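Local coordinates for glycoside Hydrolase (Bacteroides uniformis, PDB 5TA0), which probably hydrolyses agarose chains as an endo-acting glycoside hydrolase, captured here as an engineered variant with an agarose oligosaccharide bound, at residues A[86-91]-A[138-143]; A[93-98]-A[154-159]; A[198-203]-A[224-229]. All coordinates share one frame; numbering follows the deposited sequence. Where two conformers were deposited one is given.

Overall arrangement
The three contacts run from a sugar-binding cleft outward into the surrounding shell of an alpha/beta barrel. Contacts 1 and 3 are neighbours, their centres about 13 Å apart, and share the parallel sheet: strands 134-140 and 197-199 lie side by side, joined by pairs such as Leu-138 O to Glu-199 N. Both reach the glycan, contact 1 through Gly-86 and Gln-141, contact 3 through Asn-202 and Glu-203. Contact 2, its centre about 14 Å from that of contact 1, continues helix 86-94 beyond its C-terminal end and meets the loop after strand 134-140. It lies about 19 Å from contact 3, centre to centre, with no touch between them.

Contact 1: A[86-91]-A[138-143]; sequences GMIKTV and LCNQFS. With GAL (beta-D-galactopyranose), chain C; AAL (3,6-anhydro-alpha-L-galactopyranose), chain B; SO4 (sulfate ion), chain F.
Lys-89 reaches Gln-141 from above its amide rather than in its plane: NZ donates to OE1 at 2.8 Å, 41° out of the carbonyl plane. The two side chains cross at about a right angle. With chi1 at -167° the Lys-89 chain leaves opposite its own backbone N and stays extended, which carries it across the gap from the helix and brings CE to 3.3 Å from Ser-143 O. The other end of the same amide serves the sugar. Gln-141 NE2 donates to O4 of the galactose of chain C at 3.0 Å, with a nearly straight N-H...O angle of 164°, and also bonds Thr-85 OG1. With partners at both ends, the amide has its rotation fixed, and Lys-89 acts as a second-shell residue behind a sugar-binding one. Gly-86, which has no side chain, lets the same galactose come close, its O3 lying 3.5 Å from CA. Deeper in, Ile-88 presses CD1 to 3.5 Å from Asn-140 OD1, while Asn-140 ND2 is spent on Val-200 O. The CG2 branch of Ile-88 sits 3.6 Å from Cys-139 O, a buried carbonyl with no polar partner in the model. Helix 86-94 follows strand 80-84 directly and packs against the neighbouring parallel strand 134-140, an arrangement typical of a beta-alpha-beta unit with its ligand at the C-terminal ends of the strands.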
loop_
_atom_site.group_PDB
_atom_site.type_symbol
_atom_site.label_atom_id
_atom_site.label_comp_id
_atom_site.label_asym_id
_atom_site.label_seq_id
_atom_site.Cartn_x
_atom_site.Cartn_y
_atom_site.Cartn_z
ATOM N N GLY A 86 -5.968 -14.554 12.492
ATOM C CA GLY A 86 -5.903 -15.862 13.121
ATOM C C GLY A 86 -6.909 -16.103 14.225
ATOM O O GLY A 86 -7.424 -17.220 14.342
ATOM N N MET A 87 -7.223 -15.093 15.034
ATOM C CA MET A 87 -8.162 -15.325 16.127
ATOM C C MET A 87 -9.549 -15.625 15.573
ATOM O O MET A 87 -10.214 -16.588 16.015
ATOM C CB MET A 87 -8.216 -14.133 17.075
ATOM C CG MET A 87 -9.120 -14.395 18.282
ATOM S SD MET A 87 -9.258 -13.077 19.502
ATOM C CE MET A 87 -7.731 -13.277 20.364
ATOM N N ILE A 88 -10.005 -14.824 14.618
ATOM C CA ILE A 88 -11.316 -15.046 14.024
ATOM C C ILE A 88 -11.359 -16.423 13.318
ATOM O O ILE A 88 -12.380 -17.132 13.387
ATOM C CB ILE A 88 -11.789 -13.851 13.164
ATOM C CG1 ILE A 88 -13.272 -13.992 12.806
ATOM C CG2 ILE A 88 -10.923 -13.652 11.917
ATOM C CD1 ILE A 88 -13.837 -12.767 12.143
ATOM N N LYS A 89 -10.262 -16.830 12.676
ATOM C CA LYS A 89 -10.239 -18.155 12.036
ATOM C C LYS A 89 -10.401 -19.263 13.058
ATOM O O LYS A 89 -11.149 -20.204 12.825
ATOM C CB LYS A 89 -8.919 -18.361 11.294
ATOM C CG LYS A 89 -8.968 -19.571 10.367
ATOM C CD LYS A 89 -7.635 -19.759 9.669
ATOM C CE LYS A 89 -7.703 -20.727 8.517
ATOM N NZ LYS A 89 -6.298 -21.035 8.113
ATOM N N THR A 90 -9.690 -19.173 14.179
ATOM C CA THR A 90 -9.794 -20.198 15.222
ATOM C C THR A 90 -11.211 -20.300 15.768
ATOM O O THR A 90 -11.734 -21.412 15.971
ATOM C CB THR A 90 -8.762 -19.965 16.333
ATOM O OG1 THR A 90 -7.442 -20.027 15.759
ATOM C CG2 THR A 90 -8.876 -21.002 17.413
ATOM N N VAL A 91 -11.867 -19.169 15.959
ATOM C CA VAL A 91 -13.247 -19.210 16.426
ATOM C C VAL A 91 -14.140 -19.842 15.368
ATOM O O VAL A 91 -14.914 -20.750 15.675
ATOM C CB VAL A 91 -13.749 -17.816 16.843
ATOM C CG1 VAL A 91 -15.256 -17.847 17.097
ATOM C CG2 VAL A 91 -12.971 -17.335 18.063
ATOM N N LEU A 138 -9.235 -5.965 10.575
ATOM C CA LEU A 138 -9.739 -7.328 10.713
ATOM C C LEU A 138 -10.058 -7.888 9.318
ATOM O O LEU A 138 -10.537 -7.174 8.457
ATOM C CB LEU A 138 -10.985 -7.304 11.609
ATOM C CG LEU A 138 -11.592 -8.662 11.982
ATOM C CD1 LEU A 138 -10.597 -9.581 12.691
ATOM C CD2 LEU A 138 -12.823 -8.479 12.874
ATOM N N CYS A 139 -9.756 -9.170 9.112
ATOM C CA CYS A 139 -10.059 -9.847 7.858
ATOM C C CYS A 139 -10.212 -11.321 8.106
ATOM O O CYS A 139 -9.590 -11.874 9.039
ATOM C CB CYS A 139 -8.923 -9.593 6.861
ATOM S SG CYS A 139 -9.190 -10.182 5.169
ATOM N N ASN A 140 -11.022 -11.980 7.279
ATOM C CA ASN A 140 -11.097 -13.446 7.265
ATOM C C ASN A 140 -10.122 -14.015 6.243
ATOM O O ASN A 140 -10.107 -13.583 5.075
ATOM C CB ASN A 140 -12.501 -13.904 6.874
ATOM C CG ASN A 140 -13.524 -13.558 7.910
ATOM O OD1 ASN A 140 -13.603 -14.208 8.954
ATOM N ND2 ASN A 140 -14.265 -12.478 7.666
ATOM N N GLN A 141 -9.371 -15.043 6.640
ATOM C CA GLN A 141 -8.721 -15.900 5.637
ATOM C C GLN A 141 -9.795 -16.584 4.785
ATOM O O GLN A 141 -10.962 -16.679 5.168
ATOM C CB GLN A 141 -7.839 -16.929 6.317
ATOM C CG GLN A 141 -6.634 -16.323 6.996
ATOM C CD GLN A 141 -5.822 -17.339 7.753
ATOM O OE1 GLN A 141 -5.590 -18.479 7.272
ATOM N NE2 GLN A 141 -5.415 -16.977 8.959
ATOM N N PHE A 142 -9.401 -16.981 3.585
ATOM C CA PHE A 142 -10.335 -17.506 2.615
ATOM C C PHE A 142 -11.195 -18.669 3.134
ATOM O O PHE A 142 -12.413 -18.688 2.911
ATOM C CB PHE A 142 -9.612 -17.937 1.339
ATOM C CG PHE A 142 -10.554 -18.423 0.272
ATOM C CD1 PHE A 142 -10.788 -19.790 0.073
ATOM C CD2 PHE A 142 -11.284 -17.522 -0.479
ATOM C CE1 PHE A 142 -11.698 -20.215 -0.878
ATOM C CE2 PHE A 142 -12.195 -17.947 -1.420
ATOM C CZ PHE A 142 -12.386 -19.294 -1.626
ATOM N N SER A 143 -10.567 -19.619 3.823
ATOM C CA SER A 143 -11.221 -20.864 4.232
ATOM C C SER A 143 -11.260 -20.951 5.742
ATOM O O SER A 143 -10.273 -20.624 6.377
ATOM C CB SER A 143 -10.410 -22.032 3.688
ATOM O OG SER A 143 -11.053 -23.257 3.945
HETATM C C1 GAL C . -1.992 -16.204 9.808
HETATM C C2 GAL C . -2.477 -16.129 11.259
HETATM C C3 GAL C . -2.175 -17.415 12.038
HETATM C C4 GAL C . -2.634 -18.630 11.243
HETATM C C5 GAL C . -2.020 -18.583 9.846
HETATM C C6 GAL C . -2.415 -19.772 8.972
HETATM O O2 GAL C . -1.835 -15.007 11.864
HETATM O O3 GAL C . -2.772 -17.361 13.347
HETATM O O4 GAL C . -4.064 -18.605 11.097
HETATM O O5 GAL C . -2.447 -17.390 9.169
HETATM O O6 GAL C . -1.830 -19.647 7.664
HETATM C C1 AAL B . -1.522 -13.976 5.140
HETATM C C2 AAL B . -2.998 -14.107 5.569
HETATM C C3 AAL B . -3.162 -14.032 7.078
HETATM C C4 AAL B . -2.223 -15.015 7.739
HETATM C C5 AAL B . -0.918 -14.327 7.491
HETATM C C6 AAL B . -1.253 -12.906 7.814
HETATM O O2 AAL B . -3.545 -15.361 5.146
HETATM O O3 AAL B . -2.649 -12.771 7.523
HETATM O O4 AAL B . -2.486 -15.035 9.158
HETATM O O5 AAL B . -0.559 -14.403 6.108
HETATM S S SO4 F . -7.406 -24.023 15.437
HETATM O O1 SO4 F . -8.364 -23.465 14.450
HETATM O O2 SO4 F . -6.581 -22.896 15.954
HETATM O O3 SO4 F . -8.109 -24.683 16.545
HETATM O O4 SO4 F . -6.541 -25.038 14.760
#

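Contact 2: A[93-98]-A[154-159]; sequences RNVKED and KGWALS. With EDO (1,2-ethanediol), chain X; EDO (1,2-ethanediol), chain N.
Trp-156 is met from two directions, at its edge by a carbonyl and over one face by an aliphatic chain. At the edge, Trp-156 NE1 donates to Val-95 O at 3.0 Å; the acceptor lies in the ring plane, the indole nitrogen lies in the carbonyl plane, and the N-H...O angle is 149°. Over the face, Glu-97 sets its CB 3.5 Å from the centroid of the Trp-156 five-membered ring and only 4° off the normal, a close CH-pi contact. From there the extended glutamate chain runs across the indole toward Trp-156 CB, its carboxylate turned just 16° from the ring plane. This flat pose is held from beyond the contact, since OE2 accepts a bond from Gly-103 N. Val-95 adds its CG1 branch, 4.0 Å from Trp-156 CZ2. The chi1 of Trp-156 sets CG between backbone N and carbonyl carbon and turns the ring toward the segment 93-98. Lys-154 bends at chi2 and lays CE 3.2 Å from Asn-94 O, where helix 86-94 ends; Lys-154 NZ donates to O2 of the chain X ethanediol at 2.8 Å. Lys-96 crosses Lys-154 at a slant, its CG 4.1 Å from Lys-154 CE. The junction joins the chain leaving helix 86-94 to the loop between strand 134-140 and helix 170-183: Val-95 turns its side chain to Leu-110 and Leu-113 of helix 107-123, and Leu-158 packs on Ser-172 of helix 170-183.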
loop_
_atom_site.group_PDB
_atom_site.type_symbol
_atom_site.label_atom_id
_atom_site.label_comp_id
_atom_site.label_asym_id
_atom_site.label_seq_id
_atom_site.Cartn_x
_atom_site.Cartn_y
_atom_site.Cartn_z
ATOM N N ARG A 93 -13.393 -21.969 13.001
ATOM C CA ARG A 93 -13.094 -23.380 12.789
ATOM C C ARG A 93 -13.541 -24.278 13.938
ATOM O O ARG A 93 -13.637 -25.490 13.753
ATOM C CB ARG A 93 -11.613 -23.587 12.530
ATOM C CG ARG A 93 -11.173 -23.036 11.186
ATOM C CD ARG A 93 -9.837 -23.625 10.796
ATOM N NE ARG A 93 -9.999 -24.921 10.174
ATOM C CZ ARG A 93 -9.094 -25.891 10.199
ATOM N NH1 ARG A 93 -9.348 -27.022 9.580
ATOM N NH2 ARG A 93 -7.952 -25.745 10.851
ATOM N N ASN A 94 -13.816 -23.685 15.101
ATOM C CA ASN A 94 -14.213 -24.444 16.290
ATOM C C ASN A 94 -15.609 -24.209 16.792
ATOM O O ASN A 94 -16.043 -24.963 17.652
ATOM C CB ASN A 94 -13.214 -24.173 17.422
ATOM C CG ASN A 94 -11.845 -24.742 17.113
ATOM O OD1 ASN A 94 -10.954 -24.051 16.561
ATOM N ND2 ASN A 94 -11.683 -25.997 17.370
ATOM N N VAL A 95 -16.322 -23.202 16.302
ATOM C CA VAL A 95 -17.668 -22.913 16.811
ATOM C C VAL A 95 -18.668 -23.993 16.397
ATOM O O VAL A 95 -18.643 -24.520 15.284
ATOM C CB VAL A 95 -18.087 -21.486 16.404
ATOM C CG1 VAL A 95 -18.353 -21.358 14.900
ATOM C CG2 VAL A 95 -19.281 -21.011 17.218
ATOM N N LYS A 96 -19.589 -24.300 17.306
ATOM C CA LYS A 96 -20.608 -25.278 17.018
ATOM C C LYS A 96 -21.642 -24.693 16.053
ATOM O O LYS A 96 -21.777 -23.460 15.927
ATOM C CB LYS A 96 -21.259 -25.763 18.305
ATOM C CG LYS A 96 -20.305 -26.658 19.095
ATOM C CD LYS A 96 -20.729 -26.880 20.540
ATOM C CE LYS A 96 -21.968 -27.759 20.651
ATOM N NZ LYS A 96 -21.851 -29.175 20.226
ATOM N N GLU A 97 -22.351 -25.595 15.386
ATOM C CA GLU A 97 -23.409 -25.250 14.444
ATOM C C GLU A 97 -24.716 -24.974 15.152
ATOM O O GLU A 97 -25.060 -25.639 16.139
ATOM C CB GLU A 97 -23.598 -26.419 13.472
ATOM C CG GLU A 97 -24.420 -26.107 12.233
ATOM C CD GLU A 97 -24.577 -27.277 11.302
ATOM O OE1 GLU A 97 -24.455 -28.429 11.749
ATOM O OE2 GLU A 97 -24.807 -27.051 10.100
ATOM N N ASP A 98 -25.482 -24.028 14.638
ATOM C CA ASP A 98 -26.799 -23.718 15.170
ATOM C C ASP A 98 -27.719 -24.937 14.943
ATOM O O ASP A 98 -27.996 -25.281 13.807
ATOM C CB ASP A 98 -27.365 -22.482 14.427
ATOM C CG ASP A 98 -28.642 -21.919 15.049
ATOM O OD1 ASP A 98 -29.348 -22.672 15.755
ATOM O OD2 ASP A 98 -28.925 -20.711 14.812
ATOM N N LYS A 154 -15.495 -28.797 13.368
ATOM C CA LYS A 154 -16.692 -29.389 13.942
ATOM C C LYS A 154 -17.534 -30.154 12.920
ATOM O O LYS A 154 -18.586 -30.667 13.283
ATOM C CB LYS A 154 -17.552 -28.311 14.654
ATOM C CG LYS A 154 -16.909 -27.716 15.888
ATOM C CD LYS A 154 -16.868 -28.729 17.031
ATOM C CE LYS A 154 -16.532 -28.054 18.337
ATOM N NZ LYS A 154 -16.399 -29.052 19.430
ATOM N N GLY A 155 -17.088 -30.251 11.653
ATOM C CA GLY A 155 -17.719 -31.130 10.684
ATOM C C GLY A 155 -18.863 -30.552 9.882
ATOM O O GLY A 155 -19.586 -31.322 9.229
ATOM N N TRP A 156 -19.068 -29.233 9.947
ATOM C CA TRP A 156 -20.161 -28.577 9.224
ATOM C C TRP A 156 -19.576 -27.467 8.358
ATOM O O TRP A 156 -18.519 -26.927 8.643
ATOM C CB TRP A 156 -21.256 -28.056 10.194
ATOM C CG TRP A 156 -20.800 -27.013 11.137
ATOM C CD1 TRP A 156 -20.203 -27.202 12.357
ATOM C CD2 TRP A 156 -20.892 -25.611 10.951
ATOM N NE1 TRP A 156 -19.906 -25.989 12.932
ATOM C CE2 TRP A 156 -20.325 -24.987 12.088
ATOM C CE3 TRP A 156 -21.431 -24.803 9.931
ATOM C CZ2 TRP A 156 -20.267 -23.598 12.219
ATOM C CZ3 TRP A 156 -21.369 -23.431 10.072
ATOM C CH2 TRP A 156 -20.775 -22.842 11.186
ATOM N N ALA A 157 -20.324 -27.112 7.332
ATOM C CA ALA A 157 -19.920 -26.085 6.359
ATOM C C ALA A 157 -20.870 -24.892 6.406
ATOM O O ALA A 157 -22.085 -25.076 6.551
ATOM C CB ALA A 157 -19.926 -26.664 4.960
ATOM N N LEU A 158 -20.334 -23.675 6.266
ATOM C CA LEU A 158 -21.182 -22.503 6.208
ATOM C C LEU A 158 -22.187 -22.625 5.053
ATOM O O LEU A 158 -21.872 -23.137 3.978
ATOM C CB LEU A 158 -20.349 -21.228 6.089
ATOM C CG LEU A 158 -19.710 -20.749 7.398
ATOM C CD1 LEU A 158 -18.547 -19.821 7.165
ATOM C CD2 LEU A 158 -20.734 -20.098 8.324
ATOM N N SER A 159 -23.400 -22.134 5.271
ATOM C CA SER A 159 -24.471 -22.242 4.312
ATOM C C SER A 159 -24.087 -21.763 2.927
ATOM O O SER A 159 -23.524 -20.678 2.800
ATOM C CB SER A 159 -25.678 -21.439 4.780
ATOM O OG SER A 159 -26.737 -21.660 3.868
HETATM C C1 EDO X . -12.376 -29.381 17.598
HETATM O O1 EDO X . -13.151 -28.187 17.809
HETATM C C2 EDO X . -13.305 -30.580 17.457
HETATM O O2 EDO X . -14.232 -30.611 18.554
HETATM C C1 EDO N . -25.726 -26.459 5.315
HETATM O O1 EDO N . -26.345 -27.616 5.815
HETATM C C2 EDO N . -24.423 -26.891 4.690
HETATM O O2 EDO N . -23.759 -25.732 4.223
#

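Contact 3: A[198-203]-A[224-229]; sequences CEVINE and EFHSTI. With GAL (beta-D-galactopyranose), chain D; AAL (3,6-anhydro-alpha-L-galactopyranose), chain E.
Val-200 works as a small wedge, each of its methyls serving more than one neighbour on helix 219-236. Val-200 CG1, anti to the backbone N at chi1 169°, sits over one face of the His-226 imidazole, 4.0 Å from its centroid and 16° off the normal, toward the rim. The same methyl, Val-200 CG1, lies 3.8 Å from Phe-225 CE2, the two side chains sliding past each other in opposite directions. It also meets Ile-229 CG1, which in turn covers the centre of one face of the phenyl ring. CG2 touches His-226 CD2 and Ile-229 CG2. Ile-201 comes to His-226 at about a right angle, its CG2 3.7 Å from CE1, while its CD1 makes a looser contact with Phe-225. No direct hydrogen bond crosses the contact; a water lying in the imidazole plane links the segments instead, 2.9 Å from His-226 NE2 and accepting from Ile-201 N. The chain turns a corner at Val-200, where strand 197-199 of the parallel barrel gives way to the Asn-202–Glu-203 pair. An Asn-Glu pair after the fourth barrel strand is consistent with the arrangement in clan GH-A glycoside hydrolases. Glu-203 brings OE1 to 2.8 Å from O2 of the chain D galactose. Further out, Glu-203 OE2 is bonded to His-281 ND1, and Asn-202 OD1 to Arg-83 NH1. The His-226 ring is set by ND1 bonding to Leu-222 O, one turn earlier, and by an edge-to-face meeting with Phe-267; Phe-225 has a similar edge-to-face partner in Tyr-146.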
loop_
_atom_site.group_PDB
_atom_site.type_symbol
_atom_site.label_atom_id
_atom_site.label_comp_id
_atom_site.label_asym_id
_atom_site.label_seq_id
_atom_site.Cartn_x
_atom_site.Cartn_y
_atom_site.Cartn_z
ATOM N N CYS A 198 -12.870 -3.458 8.518
ATOM C CA CYS A 198 -13.170 -4.873 8.291
ATOM C C CYS A 198 -13.102 -5.186 6.816
ATOM O O CYS A 198 -14.018 -4.891 6.045
ATOM C CB CYS A 198 -14.530 -5.238 8.875
ATOM S SG CYS A 198 -14.587 -5.188 10.682
ATOM N N GLU A 199 -12.021 -5.847 6.429
ATOM C CA GLU A 199 -11.953 -6.435 5.107
ATOM C C GLU A 199 -12.814 -7.685 5.116
ATOM O O GLU A 199 -12.908 -8.374 6.116
ATOM C CB GLU A 199 -10.516 -6.804 4.740
ATOM C CG GLU A 199 -9.504 -5.657 4.692
ATOM C CD GLU A 199 -8.098 -6.184 4.428
ATOM O OE1 GLU A 199 -7.604 -7.015 5.219
ATOM O OE2 GLU A 199 -7.520 -5.793 3.364
ATOM N N VAL A 200 -13.434 -7.980 3.980
ATOM C CA VAL A 200 -14.318 -9.152 3.914
ATOM C C VAL A 200 -13.520 -10.459 3.953
ATOM O O VAL A 200 -13.758 -11.346 4.792
ATOM C CB VAL A 200 -15.236 -9.066 2.670
ATOM C CG1 VAL A 200 -15.982 -10.376 2.419
ATOM C CG2 VAL A 200 -16.226 -7.903 2.848
ATOM N N ILE A 201 -12.586 -10.589 3.018
ATOM C CA ILE A 201 -11.923 -11.892 2.804
ATOM C C ILE A 201 -10.578 -11.712 2.129
ATOM O O ILE A 201 -10.445 -10.931 1.180
ATOM C CB ILE A 201 -12.871 -12.850 2.033
ATOM C CG1 ILE A 201 -12.358 -14.291 2.020
ATOM C CG2 ILE A 201 -13.166 -12.330 0.631
ATOM C CD1 ILE A 201 -13.338 -15.253 1.434
ATOM N N ASN A 202 -9.575 -12.443 2.596
ATOM C CA ASN A 202 -8.215 -12.299 2.086
ATOM C C ASN A 202 -7.972 -13.019 0.753
ATOM O O ASN A 202 -8.215 -14.226 0.652
ATOM C CB ASN A 202 -7.246 -12.862 3.126
ATOM C CG ASN A 202 -5.804 -12.599 2.795
ATOM O OD1 ASN A 202 -5.355 -11.463 2.808
ATOM N ND2 ASN A 202 -5.042 -13.668 2.512
ATOM N N GLU A 203 -7.511 -12.294 -0.279
ATOM C CA GLU A 203 -7.030 -12.884 -1.545
ATOM C C GLU A 203 -7.947 -13.982 -2.101
ATOM O O GLU A 203 -7.530 -15.114 -2.374
ATOM C CB GLU A 203 -5.599 -13.394 -1.344
ATOM C CG GLU A 203 -4.643 -12.276 -0.942
ATOM C CD GLU A 203 -3.181 -12.636 -0.941
ATOM O OE1 GLU A 203 -2.868 -13.836 -0.897
ATOM O OE2 GLU A 203 -2.365 -11.676 -0.921
ATOM N N GLU A 224 -20.643 -10.367 -5.451
ATOM C CA GLU A 224 -21.968 -10.302 -4.817
ATOM C C GLU A 224 -21.832 -10.599 -3.325
ATOM O O GLU A 224 -22.413 -9.896 -2.497
ATOM C CB GLU A 224 -22.997 -11.294 -5.436
ATOM C CG GLU A 224 -23.640 -10.874 -6.768
ATOM C CD GLU A 224 -24.676 -11.857 -7.351
ATOM O OE1 GLU A 224 -25.287 -12.641 -6.593
ATOM O OE2 GLU A 224 -24.802 -11.836 -8.582
ATOM N N PHE A 225 -21.062 -11.644 -2.995
ATOM C CA PHE A 225 -20.795 -12.031 -1.599
ATOM C C PHE A 225 -20.325 -10.845 -0.758
ATOM O O PHE A 225 -20.732 -10.705 0.384
ATOM C CB PHE A 225 -19.782 -13.178 -1.640
ATOM C CG PHE A 225 -19.207 -13.629 -0.321
ATOM C CD1 PHE A 225 -19.847 -14.610 0.418
ATOM C CD2 PHE A 225 -17.963 -13.202 0.103
ATOM C CE1 PHE A 225 -19.292 -15.089 1.586
ATOM C CE2 PHE A 225 -17.405 -13.698 1.257
ATOM C CZ PHE A 225 -18.065 -14.644 1.998
ATOM N N HIS A 226 -19.505 -9.971 -1.321
ATOM C CA HIS A 226 -19.044 -8.812 -0.581
ATOM C C HIS A 226 -20.190 -7.891 -0.131
ATOM O O HIS A 226 -20.177 -7.405 0.992
ATOM C CB HIS A 226 -18.016 -8.000 -1.377
ATOM C CG HIS A 226 -16.629 -8.564 -1.315
ATOM N ND1 HIS A 226 -16.248 -9.733 -1.928
ATOM C CD2 HIS A 226 -15.527 -8.113 -0.674
ATOM C CE1 HIS A 226 -14.977 -9.982 -1.657
ATOM N NE2 HIS A 226 -14.507 -9.002 -0.917
ATOM N N SER A 227 -21.163 -7.636 -0.993
ATOM C CA SER A 227 -22.317 -6.810 -0.587
ATOM C C SER A 227 -23.081 -7.468 0.553
ATOM O O SER A 227 -23.472 -6.813 1.507
ATOM C CB SER A 227 -23.246 -6.590 -1.761
ATOM O OG SER A 227 -22.620 -5.799 -2.769
ATOM N N THR A 228 -23.257 -8.787 0.457
ATOM C CA THR A 228 -23.981 -9.508 1.500
ATOM C C THR A 228 -23.220 -9.490 2.824
ATOM O O THR A 228 -23.810 -9.274 3.889
ATOM C CB THR A 228 -24.290 -10.916 1.012
ATOM O OG1 THR A 228 -25.167 -10.796 -0.134
ATOM C CG2 THR A 228 -24.977 -11.766 2.101
ATOM N N ILE A 229 -21.902 -9.681 2.787
ATOM C CA ILE A 229 -21.110 -9.606 4.011
ATOM C C ILE A 229 -21.197 -8.212 4.641
ATOM O O ILE A 229 -21.406 -8.085 5.849
ATOM C CB ILE A 229 -19.635 -10.021 3.810
ATOM C CG1 ILE A 229 -19.527 -11.465 3.295
ATOM C CG2 ILE A 229 -18.848 -9.861 5.101
ATOM C CD1 ILE A 229 -20.179 -12.544 4.131
HETATM C C1 GAL D . 0.591 -14.924 0.829
HETATM C C2 GAL D . -0.558 -14.604 1.772
HETATM C C3 GAL D . -0.140 -14.387 3.216
HETATM C C4 GAL D . 1.031 -15.267 3.641
HETATM C C5 GAL D . 2.130 -15.313 2.616
HETATM C C6 GAL D . 3.324 -16.216 2.974
HETATM O O2 GAL D . -1.207 -13.416 1.343
HETATM O O3 GAL D . -1.318 -14.745 3.954
HETATM O O4 GAL D . 0.523 -16.595 3.862
HETATM O O5 GAL D . 1.529 -15.824 1.426
HETATM O O6 GAL D . 4.031 -15.786 4.151
HETATM C C1 AAL E . 1.547 -17.288 -3.767
HETATM C C2 AAL E . 1.704 -17.984 -2.416
HETATM C C3 AAL E . 0.662 -17.430 -1.478
HETATM C C4 AAL E . 0.831 -15.947 -1.295
HETATM C C5 AAL E . 0.324 -15.494 -2.633
HETATM C C6 AAL E . -0.947 -16.298 -2.768
HETATM O O2 AAL E . 3.010 -17.757 -1.869
HETATM O O3 AAL E . -0.629 -17.543 -2.106
HETATM O O4 AAL E . -0.064 -15.514 -0.296
HETATM O O5 AAL E . 1.297 -15.880 -3.607
HETATM O O HOH W 1 -12.174 -8.702 0.801
#